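Local coordinates for protein PaxB (Photorhabdus luminescens, PDB 6EK4) that probably acts as one component of a two-component alpha-helical pore-forming toxin of the YaxAB type, helping to perforate target-cell membranes, at residues A[17-22]-A[348-353]; A[73-78]-A[117-122]; A[172-177]-A[263-268]; A[208-213]-A[222-227]. One frame throughout, in Å; residues are numbered along the deposited sequence.

Contact 1 (A[17-22]-A[348-353]); sequences INVKTL and HSMLLS
The flat group at the centre of this contact is the peptide joining Val19 to Lys20: the terminal methyl of Met350 lies over one face of it, with Met350 CE 3.5 Å from both Val19 O and Lys20 N. The Leu351 carbonyl is the second flat group, and Lys20 CE approaches its oxygen, Leu351 O, from above the carbonyl plane at 3.3 Å. This is a van der Waals approach, as no hydrogen bond links the two segments. Met350 runs extended as far as SD, then turns at chi3 (-72°), which swings CE back over the peptide and against Val19 CG2 at 3.6 Å, the two side chains crossing nearly at right angles. Lys20, fully extended, passes alongside Met350 in the opposite direction, CG to CG 4.0 Å. The Asn18 side chain N-caps helix 19-35, OD1 accepting two weak bonds from the Lys20 and Thr21 amides. The C-terminal tail thus lies along the first turn of helix 19-35. Gln346 of helix 326-348 bonds the backbone at Ile17 and Val19, Met350 also touches Arg62 of helix 42-73, and Ile17 packs on helix 247-321.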
# COMPACT_ATOMS: atom_id res chain seq x y z
N ILE A 17 -9.85 7.98 20.86
CA ILE A 17 -9.00 8.32 19.72
C ILE A 17 -7.59 7.75 19.92
O ILE A 17 -6.99 7.93 20.98
CB ILE A 17 -8.91 9.85 19.51
CG1 ILE A 17 -10.31 10.47 19.55
CG2 ILE A 17 -8.22 10.17 18.19
CD1 ILE A 17 -10.34 11.97 19.34
N ASN A 18 -7.09 7.07 18.89
CA ASN A 18 -5.72 6.58 18.87
C ASN A 18 -4.90 7.41 17.88
O ASN A 18 -5.00 7.21 16.67
CB ASN A 18 -5.69 5.09 18.49
CG ASN A 18 -4.36 4.42 18.79
OD1 ASN A 18 -3.31 5.07 18.81
ND2 ASN A 18 -4.40 3.12 19.03
N VAL A 19 -4.12 8.35 18.40
CA VAL A 19 -3.31 9.24 17.56
C VAL A 19 -2.09 8.54 16.95
O VAL A 19 -1.51 9.04 15.99
CB VAL A 19 -2.85 10.51 18.32
CG1 VAL A 19 -4.05 11.39 18.65
CG2 VAL A 19 -2.07 10.16 19.59
N LYS A 20 -1.70 7.39 17.51
CA LYS A 20 -0.64 6.56 16.92
C LYS A 20 -1.11 5.95 15.61
O LYS A 20 -0.39 5.98 14.61
CB LYS A 20 -0.21 5.46 17.89
CG LYS A 20 1.08 4.75 17.49
CD LYS A 20 1.41 3.60 18.42
CE LYS A 20 2.76 2.98 18.08
NZ LYS A 20 2.96 1.66 18.73
N THR A 21 -2.32 5.41 15.61
CA THR A 21 -2.95 4.88 14.40
C THR A 21 -3.11 5.98 13.34
O THR A 21 -2.98 5.72 12.14
CB THR A 21 -4.32 4.26 14.71
OG1 THR A 21 -4.16 3.21 15.67
CG2 THR A 21 -4.97 3.69 13.45
N LEU A 22 -3.38 7.20 13.80
CA LEU A 22 -3.51 8.36 12.92
C LEU A 22 -2.15 8.72 12.31
O LEU A 22 -2.03 8.84 11.09
CB LEU A 22 -4.07 9.56 13.70
CG LEU A 22 -4.73 10.70 12.90
CD1 LEU A 22 -5.41 11.67 13.86
CD2 LEU A 22 -3.75 11.44 12.01
N HIS A 348 3.52 11.69 23.53
CA HIS A 348 4.77 11.64 24.29
C HIS A 348 5.48 10.29 24.17
O HIS A 348 6.70 10.24 24.01
CB HIS A 348 4.50 11.96 25.77
CG HIS A 348 5.69 11.79 26.65
ND1 HIS A 348 6.72 12.72 26.70
CD2 HIS A 348 6.03 10.82 27.53
CE1 HIS A 348 7.63 12.31 27.56
NE2 HIS A 348 7.24 11.16 28.08
N SER A 349 4.71 9.20 24.24
CA SER A 349 5.27 7.85 24.22
C SER A 349 5.08 7.14 22.88
O SER A 349 5.04 5.91 22.83
CB SER A 349 4.64 7.02 25.35
OG SER A 349 3.25 6.86 25.14
N MET A 350 4.98 7.91 21.80
CA MET A 350 4.72 7.34 20.48
C MET A 350 5.99 6.80 19.85
O MET A 350 7.00 7.50 19.77
CB MET A 350 4.10 8.40 19.56
CG MET A 350 3.51 7.82 18.28
SD MET A 350 2.58 9.02 17.31
CE MET A 350 1.12 9.23 18.32
N LEU A 351 5.93 5.54 19.40
CA LEU A 351 7.02 4.89 18.67
C LEU A 351 6.52 4.45 17.29
O LEU A 351 5.85 3.42 17.17
CB LEU A 351 7.55 3.68 19.45
CG LEU A 351 8.61 3.91 20.52
CD1 LEU A 351 8.14 4.89 21.59
CD2 LEU A 351 9.01 2.58 21.16
N LEU A 352 6.84 5.23 16.26
CA LEU A 352 6.42 4.92 14.89
C LEU A 352 7.41 3.97 14.21
O LEU A 352 8.49 3.69 14.73
CB LEU A 352 6.28 6.20 14.07
CG LEU A 352 5.27 7.24 14.58
CD1 LEU A 352 5.29 8.47 13.69
CD2 LEU A 352 3.87 6.65 14.65
N SER A 353 7.02 3.48 13.03
CA SER A 353 7.87 2.59 12.24
C SER A 353 7.42 2.55 10.78
O SER A 353 8.00 3.22 9.92
CB SER A 353 7.86 1.18 12.83
OG SER A 353 6.54 0.68 12.95
OXT SER A 353 6.46 1.86 10.42

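Contact 2 (A[73-78]-A[117-122]); sequences RQLPPQ and KDVKGV
A type I beta turn, Leu75 to Gln78, leads the chain out of helix 42-73 toward helix 80-90, and this contact fastens that connection to the flank of helix 101-141. The turn is closed by Gln78 N bonding to Leu75 O at 3.0 Å, and the side chains of its first and last residues, Leu75 and Gln78, both start out toward the helix. Leu75 makes the apolar half of the contact with its two branches. CD1 meets Val122 CG1 at 3.5 Å and skims Asp118 CB, while Leu75 CD2 rests on Val119 CG2 at 3.9 Å. Leu75 and Val119 cross nearly at a right angle, whereas Leu75 and Asp118 run past each other in opposite directions. The polar half is made by Gln78, whose chain folds at chi2 (-81°), which carries its amide to the Asp118 carboxylate. Gln78 NE2 donates to Asp118 OD2 at 2.8 Å, but the angle at the hydrogen is only 130° and the bond is weak, although the amide and carboxylate planes are merely 9° apart. The stronger partner of the same oxygen is the hydroxyl of Tyr80 in helix 80-90, so Asp118 is gripped by residues on both the turn and the helix that follows it. Other helices surround the contact: Leu75 and Pro76 touch Ile333 of helix 326-348, Val119 reaches Leu316 and Ile320 of helix 247-321, and Val122 packs on Val71 and Leu72 at the end of helix 42-73.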
# COMPACT_ATOMS: atom_id res chain seq x y z
N ARG A 73 -6.69 25.51 30.69
CA ARG A 73 -5.97 25.67 31.96
C ARG A 73 -6.02 27.09 32.53
O ARG A 73 -5.69 27.30 33.70
CB ARG A 73 -4.51 25.22 31.81
CG ARG A 73 -4.33 23.71 31.73
CD ARG A 73 -2.88 23.27 31.58
NE ARG A 73 -2.11 24.05 30.60
CZ ARG A 73 -1.05 23.60 29.91
NH1 ARG A 73 -0.44 24.41 29.06
NH2 ARG A 73 -0.61 22.35 30.06
N GLN A 74 -6.41 28.07 31.71
CA GLN A 74 -6.52 29.46 32.16
C GLN A 74 -7.76 29.72 33.03
O GLN A 74 -7.78 30.68 33.79
CB GLN A 74 -6.51 30.42 30.97
CG GLN A 74 -5.17 30.47 30.25
CD GLN A 74 -5.05 31.66 29.30
OE1 GLN A 74 -4.79 31.49 28.11
NE2 GLN A 74 -5.24 32.86 29.83
N LEU A 75 -8.78 28.87 32.91
CA LEU A 75 -10.04 29.07 33.63
C LEU A 75 -9.99 28.72 35.13
O LEU A 75 -10.34 29.56 35.96
CB LEU A 75 -11.20 28.34 32.93
CG LEU A 75 -11.94 29.14 31.85
CD1 LEU A 75 -10.99 29.61 30.76
CD2 LEU A 75 -13.07 28.32 31.26
N PRO A 76 -9.56 27.49 35.48
CA PRO A 76 -9.54 27.07 36.90
C PRO A 76 -8.89 28.04 37.90
O PRO A 76 -9.45 28.25 38.98
CB PRO A 76 -8.78 25.74 36.87
CG PRO A 76 -9.02 25.20 35.50
CD PRO A 76 -9.17 26.39 34.59
N PRO A 77 -7.72 28.64 37.56
CA PRO A 77 -7.09 29.54 38.54
C PRO A 77 -7.78 30.90 38.75
O PRO A 77 -7.30 31.70 39.55
CB PRO A 77 -5.68 29.74 37.97
CG PRO A 77 -5.82 29.49 36.51
CD PRO A 77 -6.85 28.40 36.40
N GLN A 78 -8.89 31.15 38.05
CA GLN A 78 -9.64 32.40 38.22
C GLN A 78 -10.30 32.46 39.60
O GLN A 78 -10.63 31.43 40.18
CB GLN A 78 -10.70 32.56 37.12
CG GLN A 78 -10.15 32.66 35.70
CD GLN A 78 -9.66 34.06 35.34
OE1 GLN A 78 -9.10 34.77 36.18
NE2 GLN A 78 -9.86 34.45 34.09
N LYS A 117 -17.73 35.30 29.64
CA LYS A 117 -16.78 35.87 28.69
C LYS A 117 -15.56 34.96 28.46
O LYS A 117 -15.08 34.85 27.33
CB LYS A 117 -16.31 37.25 29.16
CG LYS A 117 -15.61 38.08 28.10
CD LYS A 117 -14.95 39.31 28.69
CE LYS A 117 -13.62 38.98 29.36
NZ LYS A 117 -13.00 40.17 30.00
N ASP A 118 -15.08 34.32 29.53
CA ASP A 118 -13.97 33.37 29.42
C ASP A 118 -14.40 32.08 28.72
O ASP A 118 -13.69 31.59 27.84
CB ASP A 118 -13.41 33.03 30.81
CG ASP A 118 -12.59 34.17 31.41
OD1 ASP A 118 -12.42 35.22 30.75
OD2 ASP A 118 -12.11 34.01 32.55
N VAL A 119 -15.56 31.55 29.11
CA VAL A 119 -16.08 30.31 28.52
C VAL A 119 -16.48 30.51 27.05
O VAL A 119 -16.36 29.59 26.25
CB VAL A 119 -17.26 29.74 29.34
CG1 VAL A 119 -17.90 28.54 28.64
CG2 VAL A 119 -16.79 29.33 30.73
N LYS A 120 -16.96 31.70 26.71
CA LYS A 120 -17.17 32.06 25.30
C LYS A 120 -15.87 31.95 24.51
O LYS A 120 -15.86 31.46 23.38
CB LYS A 120 -17.73 33.49 25.16
CG LYS A 120 -19.24 33.61 25.23
CD LYS A 120 -19.69 34.99 24.79
CE LYS A 120 -21.19 35.18 24.93
NZ LYS A 120 -21.60 35.49 26.33
N GLY A 121 -14.77 32.40 25.13
CA GLY A 121 -13.45 32.40 24.50
C GLY A 121 -12.89 31.02 24.23
O GLY A 121 -12.33 30.79 23.15
N VAL A 122 -13.02 30.11 25.18
CA VAL A 122 -12.51 28.74 25.01
C VAL A 122 -13.36 27.97 24.00
O VAL A 122 -12.85 27.07 23.32
CB VAL A 122 -12.42 27.96 26.35
CG1 VAL A 122 -11.71 28.78 27.41
CG2 VAL A 122 -13.80 27.53 26.84

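Contact 3 (A[172-177]-A[263-268]); sequences KNKAKL and QINKDC
Segments 172-177 and 263-268 are both helical and run nearly antiparallel, their N-to-C directions 158° apart and their axes 10.3 Å apart at closest approach. Lys174 and Ile264 bring their CA atoms nearest, at 6.7 Å. Ile264 points into the interface and uses two branches: CG2 sits against the stem of Lys174, 3.8 Å from Lys174 CB, while CD1 touches Leu177 CD2, also at 3.8 Å. Lys174 does two things. Its aliphatic stem packs on Ile264, and beyond CG the chain bends, most sharply at chi3 (-59°), which brings NZ round to Asn265. There Lys174 NZ donates to Asn265 OD1 at 3.0 Å, lying in the carbonyl plane with a C=O...N angle of 154°. The ammonium also has a salt-bridge partner, Glu171 on its own helix, one turn earlier. Leu177 reaches on to Ile261, continuing the apolar seam along helix 247-321. An apolar seam flanked by polar side chains, between nearly antiparallel helical segments, resembles antiparallel coiled-coil packing and is consistent with the elongated, largely helical build of this toxin component.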
# COMPACT_ATOMS: atom_id res chain seq x y z
N LYS A 172 8.39 -24.65 -22.98
CA LYS A 172 8.03 -26.03 -23.27
C LYS A 172 8.40 -26.42 -24.71
O LYS A 172 8.90 -27.51 -24.95
CB LYS A 172 6.54 -26.26 -23.01
CG LYS A 172 6.18 -27.70 -22.67
CD LYS A 172 4.86 -27.78 -21.90
CE LYS A 172 4.72 -29.10 -21.16
NZ LYS A 172 3.61 -29.05 -20.17
N ASN A 173 8.14 -25.51 -25.65
CA ASN A 173 8.54 -25.70 -27.04
C ASN A 173 10.06 -25.72 -27.21
O ASN A 173 10.58 -26.41 -28.08
CB ASN A 173 7.95 -24.60 -27.94
CG ASN A 173 6.44 -24.70 -28.07
OD1 ASN A 173 5.81 -25.61 -27.52
ND2 ASN A 173 5.86 -23.77 -28.81
N LYS A 174 10.77 -24.97 -26.37
CA LYS A 174 12.23 -24.96 -26.37
C LYS A 174 12.76 -26.29 -25.83
O LYS A 174 13.69 -26.87 -26.39
CB LYS A 174 12.78 -23.81 -25.52
CG LYS A 174 14.22 -23.44 -25.85
CD LYS A 174 15.04 -23.13 -24.60
CE LYS A 174 14.47 -21.97 -23.79
NZ LYS A 174 15.30 -21.68 -22.59
N ALA A 175 12.16 -26.77 -24.74
CA ALA A 175 12.56 -28.03 -24.11
C ALA A 175 12.44 -29.22 -25.06
O ALA A 175 13.26 -30.15 -25.00
CB ALA A 175 11.75 -28.28 -22.85
N LYS A 176 11.44 -29.20 -25.93
CA LYS A 176 11.27 -30.24 -26.94
C LYS A 176 12.35 -30.15 -28.02
O LYS A 176 12.92 -31.16 -28.43
CB LYS A 176 9.88 -30.15 -27.60
CG LYS A 176 9.49 -31.42 -28.35
CD LYS A 176 8.98 -31.14 -29.76
CE LYS A 176 8.88 -32.42 -30.57
NZ LYS A 176 8.74 -32.15 -32.03
N LEU A 177 12.62 -28.93 -28.48
CA LEU A 177 13.67 -28.69 -29.47
C LEU A 177 15.07 -29.02 -28.94
O LEU A 177 15.95 -29.40 -29.71
CB LEU A 177 13.62 -27.24 -29.98
CG LEU A 177 12.72 -26.93 -31.18
CD1 LEU A 177 11.43 -27.74 -31.19
CD2 LEU A 177 12.42 -25.44 -31.23
N GLN A 263 16.11 -18.23 -31.24
CA GLN A 263 14.99 -17.30 -31.44
C GLN A 263 14.02 -17.34 -30.25
O GLN A 263 13.48 -16.30 -29.86
CB GLN A 263 14.25 -17.62 -32.74
CG GLN A 263 13.14 -16.64 -33.10
CD GLN A 263 13.63 -15.21 -33.23
OE1 GLN A 263 14.44 -14.90 -34.10
NE2 GLN A 263 13.12 -14.33 -32.37
N ILE A 264 13.79 -18.53 -29.70
CA ILE A 264 12.91 -18.68 -28.53
C ILE A 264 13.55 -18.06 -27.28
O ILE A 264 12.85 -17.44 -26.47
CB ILE A 264 12.55 -20.17 -28.28
CG1 ILE A 264 11.62 -20.67 -29.39
CG2 ILE A 264 11.88 -20.35 -26.93
CD1 ILE A 264 11.54 -22.18 -29.49
N ASN A 265 14.86 -18.22 -27.13
CA ASN A 265 15.59 -17.59 -26.02
C ASN A 265 15.51 -16.07 -26.08
O ASN A 265 15.35 -15.42 -25.04
CB ASN A 265 17.06 -18.03 -26.00
CG ASN A 265 17.25 -19.41 -25.41
OD1 ASN A 265 16.67 -19.74 -24.38
ND2 ASN A 265 18.09 -20.22 -26.04
N LYS A 266 15.61 -15.51 -27.28
CA LYS A 266 15.46 -14.07 -27.48
C LYS A 266 14.04 -13.60 -27.17
O LYS A 266 13.85 -12.57 -26.52
CB LYS A 266 15.85 -13.67 -28.91
CG LYS A 266 17.34 -13.71 -29.18
CD LYS A 266 17.71 -13.04 -30.50
CE LYS A 266 17.29 -13.87 -31.70
NZ LYS A 266 17.80 -13.31 -32.98
N ASP A 267 13.05 -14.37 -27.62
CA ASP A 267 11.64 -14.04 -27.36
C ASP A 267 11.28 -14.15 -25.88
O ASP A 267 10.48 -13.35 -25.38
CB ASP A 267 10.71 -14.94 -28.19
CG ASP A 267 10.80 -14.66 -29.69
OD1 ASP A 267 11.33 -13.60 -30.08
OD2 ASP A 267 10.33 -15.51 -30.48
N CYS A 268 11.86 -15.12 -25.19
CA CYS A 268 11.65 -15.28 -23.74
C CYS A 268 12.28 -14.14 -22.94
O CYS A 268 11.74 -13.72 -21.92
CB CYS A 268 12.18 -16.62 -23.24
SG CYS A 268 11.07 -18.01 -23.56

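Contact 4 (A[208-213]-A[222-227]); sequences SDLDKL and LIKQAI
Apolar packing centres on Leu210, which directs its two methyls into the side of helix 217-237. CD1 rests against the backbone of that helix, 3.9 Å from Lys224 CA, and at the same distance from CG1 of Ile227 one turn further on; Leu210 CD2 meets Ile223 CD1 at 4.1 Å. Leu213 CD1 touches that same Ile223 methyl only loosely. Ile223 is rotated so that CG1 stands between its backbone N and carbonyl carbon (chi1 69°), with CD1 extended beyond it toward the two leucines. These residues belong to a small apolar cluster near one extremity of the elongated molecule; the centre of the contact is about 66 Å from that of the chain. Residues 208-212, which follow helix 196-199, have helix-like backbone angles with weak hydrogen bonds between residues three apart, and the chain leaves them at Leu213, whereas segment 222-227 is part of regular helix. Ile223 and Ile227 carry the cluster onto Val190 of helix 149-193, and Leu210 also touches Leu196. The ionic contact across the segments pairs Asp211 with Lys224, whose side chains cross at about a right angle beside the apolar patch. The lysine runs extended from its helix and then kinks at chi3 (56°), which brings NZ in front of both carboxylate oxygens: Lys224 NZ lies 3.2 Å from Asp211 OD1 and 3.3 Å from Asp211 OD2, two weak hydrogen bonds that together form a forked salt bridge. Glu221 offers the ammonium a further, long and weak ion pair from the preceding turn of helix 217-237.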
# COMPACT_ATOMS: atom_id res chain seq x y z
N SER A 208 19.74 -51.51 -40.96
CA SER A 208 20.13 -52.87 -41.33
C SER A 208 21.63 -52.99 -41.60
O SER A 208 22.24 -54.01 -41.29
CB SER A 208 19.37 -53.33 -42.58
OG SER A 208 17.97 -53.24 -42.39
N ASP A 209 22.22 -51.94 -42.17
CA ASP A 209 23.64 -51.94 -42.53
C ASP A 209 24.55 -51.97 -41.30
O ASP A 209 25.65 -52.52 -41.35
CB ASP A 209 23.97 -50.71 -43.38
CG ASP A 209 23.19 -50.66 -44.69
OD1 ASP A 209 23.10 -49.57 -45.29
OD2 ASP A 209 22.66 -51.71 -45.12
N LEU A 210 24.09 -51.37 -40.20
CA LEU A 210 24.88 -51.28 -38.96
C LEU A 210 25.07 -52.63 -38.27
O LEU A 210 26.04 -52.82 -37.53
CB LEU A 210 24.24 -50.28 -37.99
CG LEU A 210 24.22 -48.82 -38.46
CD1 LEU A 210 23.23 -48.01 -37.63
CD2 LEU A 210 25.60 -48.21 -38.39
N ASP A 211 24.15 -53.57 -38.50
CA ASP A 211 24.24 -54.91 -37.91
C ASP A 211 25.45 -55.69 -38.43
O ASP A 211 26.06 -56.46 -37.69
CB ASP A 211 22.97 -55.72 -38.19
CG ASP A 211 21.78 -55.22 -37.41
OD1 ASP A 211 21.11 -56.04 -36.74
OD2 ASP A 211 21.51 -54.00 -37.44
N LYS A 212 25.79 -55.48 -39.70
CA LYS A 212 26.84 -56.24 -40.36
C LYS A 212 28.26 -55.78 -39.99
O LYS A 212 29.23 -56.43 -40.37
CB LYS A 212 26.66 -56.18 -41.88
CG LYS A 212 25.33 -56.72 -42.37
CD LYS A 212 25.09 -56.39 -43.84
CE LYS A 212 23.71 -56.82 -44.30
NZ LYS A 212 23.50 -56.54 -45.75
N LEU A 213 28.37 -54.68 -39.25
CA LEU A 213 29.66 -54.15 -38.82
C LEU A 213 30.27 -55.02 -37.71
O LEU A 213 29.55 -55.59 -36.90
CB LEU A 213 29.51 -52.72 -38.30
CG LEU A 213 29.01 -51.67 -39.29
CD1 LEU A 213 28.57 -50.41 -38.55
CD2 LEU A 213 30.07 -51.35 -40.33
N LEU A 222 23.76 -49.63 -29.23
CA LEU A 222 24.08 -48.26 -28.83
C LEU A 222 23.99 -47.31 -30.03
O LEU A 222 23.24 -46.33 -30.00
CB LEU A 222 25.48 -48.20 -28.22
CG LEU A 222 25.87 -46.90 -27.50
CD1 LEU A 222 25.42 -46.93 -26.05
CD2 LEU A 222 27.37 -46.66 -27.59
N ILE A 223 24.77 -47.60 -31.07
CA ILE A 223 24.83 -46.74 -32.26
C ILE A 223 23.59 -46.89 -33.15
O ILE A 223 23.18 -45.94 -33.81
CB ILE A 223 26.10 -47.00 -33.11
CG1 ILE A 223 26.06 -48.38 -33.80
CG2 ILE A 223 27.35 -46.87 -32.24
CD1 ILE A 223 27.28 -48.66 -34.66
N LYS A 224 23.00 -48.08 -33.15
CA LYS A 224 21.83 -48.37 -33.98
C LYS A 224 20.62 -47.54 -33.52
O LYS A 224 19.80 -47.13 -34.35
CB LYS A 224 21.52 -49.86 -33.93
CG LYS A 224 20.64 -50.37 -35.06
CD LYS A 224 20.81 -51.87 -35.27
CE LYS A 224 20.55 -52.67 -34.01
NZ LYS A 224 20.45 -54.13 -34.28
N GLN A 225 20.52 -47.30 -32.22
CA GLN A 225 19.44 -46.49 -31.66
C GLN A 225 19.71 -45.00 -31.87
O GLN A 225 18.79 -44.23 -32.12
CB GLN A 225 19.26 -46.78 -30.16
CG GLN A 225 17.81 -46.87 -29.70
CD GLN A 225 17.16 -48.19 -30.07
OE1 GLN A 225 16.89 -48.46 -31.25
NE2 GLN A 225 16.92 -49.03 -29.07
N ALA A 226 20.98 -44.61 -31.76
CA ALA A 226 21.38 -43.22 -31.96
C ALA A 226 21.09 -42.75 -33.38
O ALA A 226 20.47 -41.71 -33.58
CB ALA A 226 22.86 -43.04 -31.64
N ILE A 227 21.54 -43.52 -34.37
CA ILE A 227 21.35 -43.18 -35.78
C ILE A 227 19.85 -43.08 -36.10
O ILE A 227 19.40 -42.07 -36.65
CB ILE A 227 22.00 -44.22 -36.72
CG1 ILE A 227 23.53 -44.25 -36.54
CG2 ILE A 227 21.66 -43.93 -38.18
CD1 ILE A 227 24.27 -43.09 -37.16

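How the contacts relate
The contacts are spread along a rod-like chain rather than gathered at a site, and no two of them touch. Contact 2 and contact 4, whose centres are 110 Å apart, lie on opposite sides of the chain's centre. Contact 1 joins the region near the N-terminus to the C-terminal tail and its sequence interval encloses the other three; its centre is 30 Å from that of contact 2 but 54 Å from that of contact 3. Contacts 3 and 4 share one side, centres 32 Å apart, and helix 149-193 connects them physically, supplying half of contact 3 and packing on contact 4 through Val190. Helix 247-321 likewise borders contacts 1 and 2 and forms half of contact 3.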